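PDB 4G1P: Cys-Gly metallodipeptidase DUG1 from Saccharomyces cerevisiae, which cleaves the dipeptide Cys-Gly as a metal-dependent homodimeric dipeptidase and is the catalytic component of the glutathione-degrading GSH degradosomal complex. Local coordinates for residues V210-L215 with D415-G420; I224-S229 with P376-T381. All coordinates share one frame; numbering follows the deposited sequence.

Contact 1. Residues V210-L215 with D415-G420; sequences VLTYGL and DFTREG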
# COMPACT_ATOMS: atom_id res chain seq x y z
N VAL A 210 26.81 -23.39 -10.10
CA VAL A 210 27.77 -22.30 -10.14
C VAL A 210 28.47 -22.18 -8.80
O VAL A 210 28.01 -22.70 -7.78
CB VAL A 210 27.10 -20.91 -10.46
CG1 VAL A 210 26.17 -21.01 -11.65
CG2 VAL A 210 26.34 -20.38 -9.27
N LEU A 211 29.60 -21.50 -8.79
CA LEU A 211 30.18 -21.06 -7.54
C LEU A 211 30.28 -19.54 -7.63
O LEU A 211 30.58 -18.98 -8.70
CB LEU A 211 31.53 -21.72 -7.27
CG LEU A 211 31.46 -23.25 -7.16
CD1 LEU A 211 32.83 -23.81 -6.94
CD2 LEU A 211 30.53 -23.68 -6.04
N THR A 212 29.99 -18.87 -6.53
CA THR A 212 29.80 -17.45 -6.58
C THR A 212 30.92 -16.73 -5.89
O THR A 212 31.22 -17.00 -4.73
CB THR A 212 28.43 -17.07 -6.00
OG1 THR A 212 27.41 -17.62 -6.85
CG2 THR A 212 28.26 -15.55 -5.95
N TYR A 213 31.56 -15.82 -6.61
CA TYR A 213 32.71 -15.10 -6.07
C TYR A 213 32.47 -13.60 -5.86
O TYR A 213 33.39 -12.87 -5.45
CB TYR A 213 33.96 -15.34 -6.94
CG TYR A 213 33.88 -14.78 -8.35
CD1 TYR A 213 33.36 -15.53 -9.39
CD2 TYR A 213 34.34 -13.51 -8.63
CE1 TYR A 213 33.30 -15.03 -10.66
CE2 TYR A 213 34.27 -12.99 -9.89
CZ TYR A 213 33.76 -13.75 -10.91
OH TYR A 213 33.70 -13.23 -12.18
N GLY A 214 31.25 -13.13 -6.11
CA GLY A 214 30.92 -11.71 -5.97
C GLY A 214 29.48 -11.34 -5.68
O GLY A 214 28.55 -11.90 -6.26
N LEU A 215 29.28 -10.38 -4.79
CA LEU A 215 27.94 -9.89 -4.48
C LEU A 215 27.84 -8.39 -4.64
O LEU A 215 28.76 -7.65 -4.30
CB LEU A 215 27.59 -10.21 -3.03
CG LEU A 215 27.41 -11.67 -2.64
CD1 LEU A 215 27.71 -11.81 -1.18
CD2 LEU A 215 25.99 -12.09 -2.94
N ASP A 415 30.10 -23.08 -13.41
CA ASP A 415 30.48 -21.76 -13.86
C ASP A 415 30.91 -20.94 -12.66
O ASP A 415 30.47 -21.20 -11.53
CB ASP A 415 29.32 -21.06 -14.58
CG ASP A 415 29.11 -21.58 -15.98
OD1 ASP A 415 30.04 -22.23 -16.51
OD2 ASP A 415 28.04 -21.33 -16.57
N PHE A 416 31.78 -19.97 -12.88
CA PHE A 416 32.14 -19.05 -11.82
C PHE A 416 31.40 -17.73 -12.02
O PHE A 416 31.57 -17.05 -13.02
CB PHE A 416 33.65 -18.83 -11.79
CG PHE A 416 34.42 -19.99 -11.24
CD1 PHE A 416 34.64 -21.12 -12.00
CD2 PHE A 416 34.92 -19.95 -9.95
CE1 PHE A 416 35.36 -22.18 -11.49
CE2 PHE A 416 35.64 -21.00 -9.43
CZ PHE A 416 35.86 -22.12 -10.20
N THR A 417 30.54 -17.39 -11.08
CA THR A 417 29.58 -16.32 -11.31
C THR A 417 29.60 -15.31 -10.19
O THR A 417 30.07 -15.57 -9.09
CB THR A 417 28.15 -16.86 -11.37
OG1 THR A 417 27.83 -17.46 -10.12
CG2 THR A 417 28.00 -17.88 -12.47
N ARG A 418 29.07 -14.14 -10.49
CA ARG A 418 28.81 -13.16 -9.46
C ARG A 418 27.32 -13.17 -9.17
O ARG A 418 26.59 -13.95 -9.76
CB ARG A 418 29.33 -11.80 -9.90
CG ARG A 418 30.85 -11.80 -10.01
CD ARG A 418 31.38 -10.59 -10.71
NE ARG A 418 31.31 -9.40 -9.87
CZ ARG A 418 31.98 -8.29 -10.13
NH1 ARG A 418 32.78 -8.23 -11.19
NH2 ARG A 418 31.87 -7.25 -9.33
N GLU A 419 26.90 -12.33 -8.23
CA GLU A 419 25.50 -12.29 -7.82
C GLU A 419 24.94 -10.88 -7.93
O GLU A 419 25.58 -9.91 -7.51
CB GLU A 419 25.35 -12.75 -6.37
CG GLU A 419 24.62 -14.06 -6.20
CD GLU A 419 23.20 -14.03 -6.71
OE1 GLU A 419 22.49 -13.03 -6.43
OE2 GLU A 419 22.79 -15.00 -7.38
N GLY A 420 23.72 -10.79 -8.46
CA GLY A 420 22.97 -9.55 -8.44
C GLY A 420 22.46 -9.26 -7.04
O GLY A 420 22.32 -8.11 -6.63
O HOH W 1 32.26 -14.87 -14.18
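A parallel pairing of strands joins V210-L215 to D415-G420 in a buried part of the mixed sheet of this M20 peptidase. L211 grips the second strand twice: its N meets D415 O at 2.9 Å, and its O accepts the N of T417 in a nearly straight bond (172°). Y213 N then bonds T417 O. Beyond it the pairing slips by one residue, so that T212 faces T417 but L215 faces E419, a beta bulge with Y213 as the extra residue; a bent bond from E419 N to G214 O follows. With CG lodged between the backbone N and the carbonyl carbon (chi1 66°), the Y213 ring swings over the neighbouring strand. R418 CG sits over one face, 3.9 Å from the centroid in a CH-pi contact, while F416 O lies at the ring edge, 3.6 Å from CE1. Water 1 continues that edge contact, accepting from Y213 OH at 3.0 Å and donating to F416 O at 2.6 Å. A leucine in place of Y213 would probably leave the water without its hydroxyl donor and the R418 methylenes without the flat surface they rest on. On the T212 and T417 side, V210 CG2 lies 3.4 Å from T417 OG1, and that hydroxyl donates weakly to L211 O and accepts a weak bond from T212 OG1; the T212 hydroxyl is held more firmly by N201. The two strands thus bond each other, with S392 and W390 adding backbone bonds to Y213 and L215, whereas the carboxylates turn elsewhere, D415 to K208 and E419 to the N of G421.

Contact 2. Residues I224-S229 with P376-T381; sequences IIEGPS and PNKCRT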
# COMPACT_ATOMS: atom_id res chain seq x y z
N ILE A 224 10.79 10.88 2.20
CA ILE A 224 9.62 11.26 2.98
C ILE A 224 9.11 12.66 2.65
O ILE A 224 9.85 13.63 2.78
CB ILE A 224 9.90 11.18 4.48
CG1 ILE A 224 10.74 9.94 4.80
CG2 ILE A 224 8.60 11.16 5.25
CD1 ILE A 224 11.15 9.82 6.26
N ILE A 225 7.86 12.75 2.22
CA ILE A 225 7.24 14.03 1.91
C ILE A 225 5.97 14.21 2.73
O ILE A 225 5.07 13.36 2.70
CB ILE A 225 6.91 14.16 0.43
CG1 ILE A 225 8.18 14.09 -0.40
CG2 ILE A 225 6.21 15.48 0.15
CD1 ILE A 225 7.93 14.12 -1.90
N GLU A 226 5.91 15.31 3.47
CA GLU A 226 4.82 15.61 4.39
C GLU A 226 4.23 16.98 4.08
O GLU A 226 4.96 17.91 3.72
CB GLU A 226 5.32 15.57 5.83
CG GLU A 226 4.27 15.98 6.84
CD GLU A 226 4.69 15.70 8.27
OE1 GLU A 226 5.88 15.94 8.58
OE2 GLU A 226 3.83 15.24 9.07
N GLY A 227 2.91 17.10 4.23
CA GLY A 227 2.19 18.35 3.98
C GLY A 227 1.20 18.72 5.08
O GLY A 227 1.59 19.30 6.09
N PRO A 228 -0.08 18.38 4.88
CA PRO A 228 -1.12 18.60 5.90
C PRO A 228 -0.87 17.71 7.11
O PRO A 228 -0.03 16.79 7.05
CB PRO A 228 -2.39 18.12 5.20
CG PRO A 228 -1.90 17.07 4.26
CD PRO A 228 -0.60 17.61 3.74
N SER A 229 -1.59 17.97 8.20
CA SER A 229 -1.35 17.22 9.42
C SER A 229 -2.12 15.91 9.44
O SER A 229 -1.85 15.03 10.25
CB SER A 229 -1.68 18.06 10.66
OG SER A 229 -3.01 18.53 10.62
N PRO A 376 5.30 23.85 -1.14
CA PRO A 376 5.26 24.19 0.28
C PRO A 376 5.48 22.99 1.18
O PRO A 376 5.58 23.15 2.39
CB PRO A 376 3.84 24.72 0.48
CG PRO A 376 3.05 24.07 -0.59
CD PRO A 376 3.96 23.87 -1.76
N ASN A 377 5.54 21.79 0.61
CA ASN A 377 5.65 20.58 1.42
C ASN A 377 7.04 20.40 2.05
O ASN A 377 8.01 21.05 1.64
CB ASN A 377 5.24 19.35 0.58
CG ASN A 377 3.73 19.30 0.30
OD1 ASN A 377 2.93 19.60 1.17
ND2 ASN A 377 3.36 18.91 -0.91
N LYS A 378 7.12 19.53 3.07
CA LYS A 378 8.39 19.14 3.68
C LYS A 378 8.93 17.89 2.98
O LYS A 378 8.15 17.06 2.52
CB LYS A 378 8.23 18.86 5.17
CG LYS A 378 7.71 20.03 5.98
CD LYS A 378 7.40 19.64 7.45
CE LYS A 378 5.93 19.20 7.67
NZ LYS A 378 4.89 20.29 7.53
N CYS A 379 10.25 17.75 2.91
CA CYS A 379 10.84 16.60 2.23
C CYS A 379 12.24 16.30 2.71
O CYS A 379 13.03 17.20 3.01
CB CYS A 379 10.85 16.78 0.70
SG CYS A 379 11.50 15.32 -0.23
N ARG A 380 12.54 15.01 2.77
CA ARG A 380 13.87 14.55 3.11
C ARG A 380 14.00 13.07 2.77
O ARG A 380 13.00 12.33 2.76
CB ARG A 380 14.15 14.78 4.59
CG ARG A 380 13.43 13.86 5.51
CD ARG A 380 13.71 14.24 6.93
NE ARG A 380 12.92 13.43 7.85
CZ ARG A 380 13.26 12.20 8.23
NH1 ARG A 380 14.37 11.64 7.75
NH2 ARG A 380 12.49 11.53 9.08
N THR A 381 15.22 12.66 2.48
CA THR A 381 15.48 11.29 2.08
C THR A 381 16.44 10.64 3.05
O THR A 381 17.49 11.19 3.38
CB THR A 381 16.02 11.24 0.64
OG1 THR A 381 14.95 11.56 -0.26
CG2 THR A 381 16.56 9.86 0.28
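I225 packs closely against C379, its CG1 3.5 Å from SG, where the two residues form a non-hydrogen-bonded antiparallel pair. C379 SG lies anti to its own nitrogen (chi1 -177°), which sets it against I225 CG1, and F370 of helix 355-371 also touches this cysteine. Next to it I225 CG2 lies 4.0 Å from N377 CB, the side chains crossing at about a right angle. N377 OD1 comes 3.2 Å from G227 CA, while ND2 is held by D247 of helix 244-252, which also covers I225. Hydrogen-bonded pairs flank the I225-C379 pair: I224 N reaches R380 O at 2.7 Å with R380 N returning to I224 O, and E226 and K378 exchange the same two bonds. Antiparallel strands with helices 244-252 and 355-371 against one face are consistent with the lid domain of M20 peptidases, and at this end T300 of the second subunit packs on N377. The solvent side is looser and is made by K378, R380 and the partly exposed E226. E226 and K378 run side by side; the bend at its third torsion lays K378 CE 3.4 Å from E226 OE1, the fourth sets where NZ points, and NZ stays 4.6 Å from that oxygen, without a salt bridge. Farther along, I224 CD1 rests over one face of the R380 guanidinium, 3.6 Å from NH2, but I224 itself is buried, against K340 and F342 of strand 340-349; E382 answers the arginine's charge.

In the fold
Strand 210-226 takes part in both contacts, its start pairing in parallel with 415-419 and its end antiparallel with 378-391, so one long sheet carries both. The contact centres are 41 Å apart and their nearest atoms about 20 Å, without touching; along the chain, contact 2 is nested within the loop that contact 1 closes. Contact 1 lies near the active site: the E419 side chain is about 7 Å from the bound cysteine and about 8 Å from the bound glycine, and that of L215 is about 7 Å from that of the zinc ligand D200. Contact 2 lies instead at the far end of the sheet, beside the second subunit.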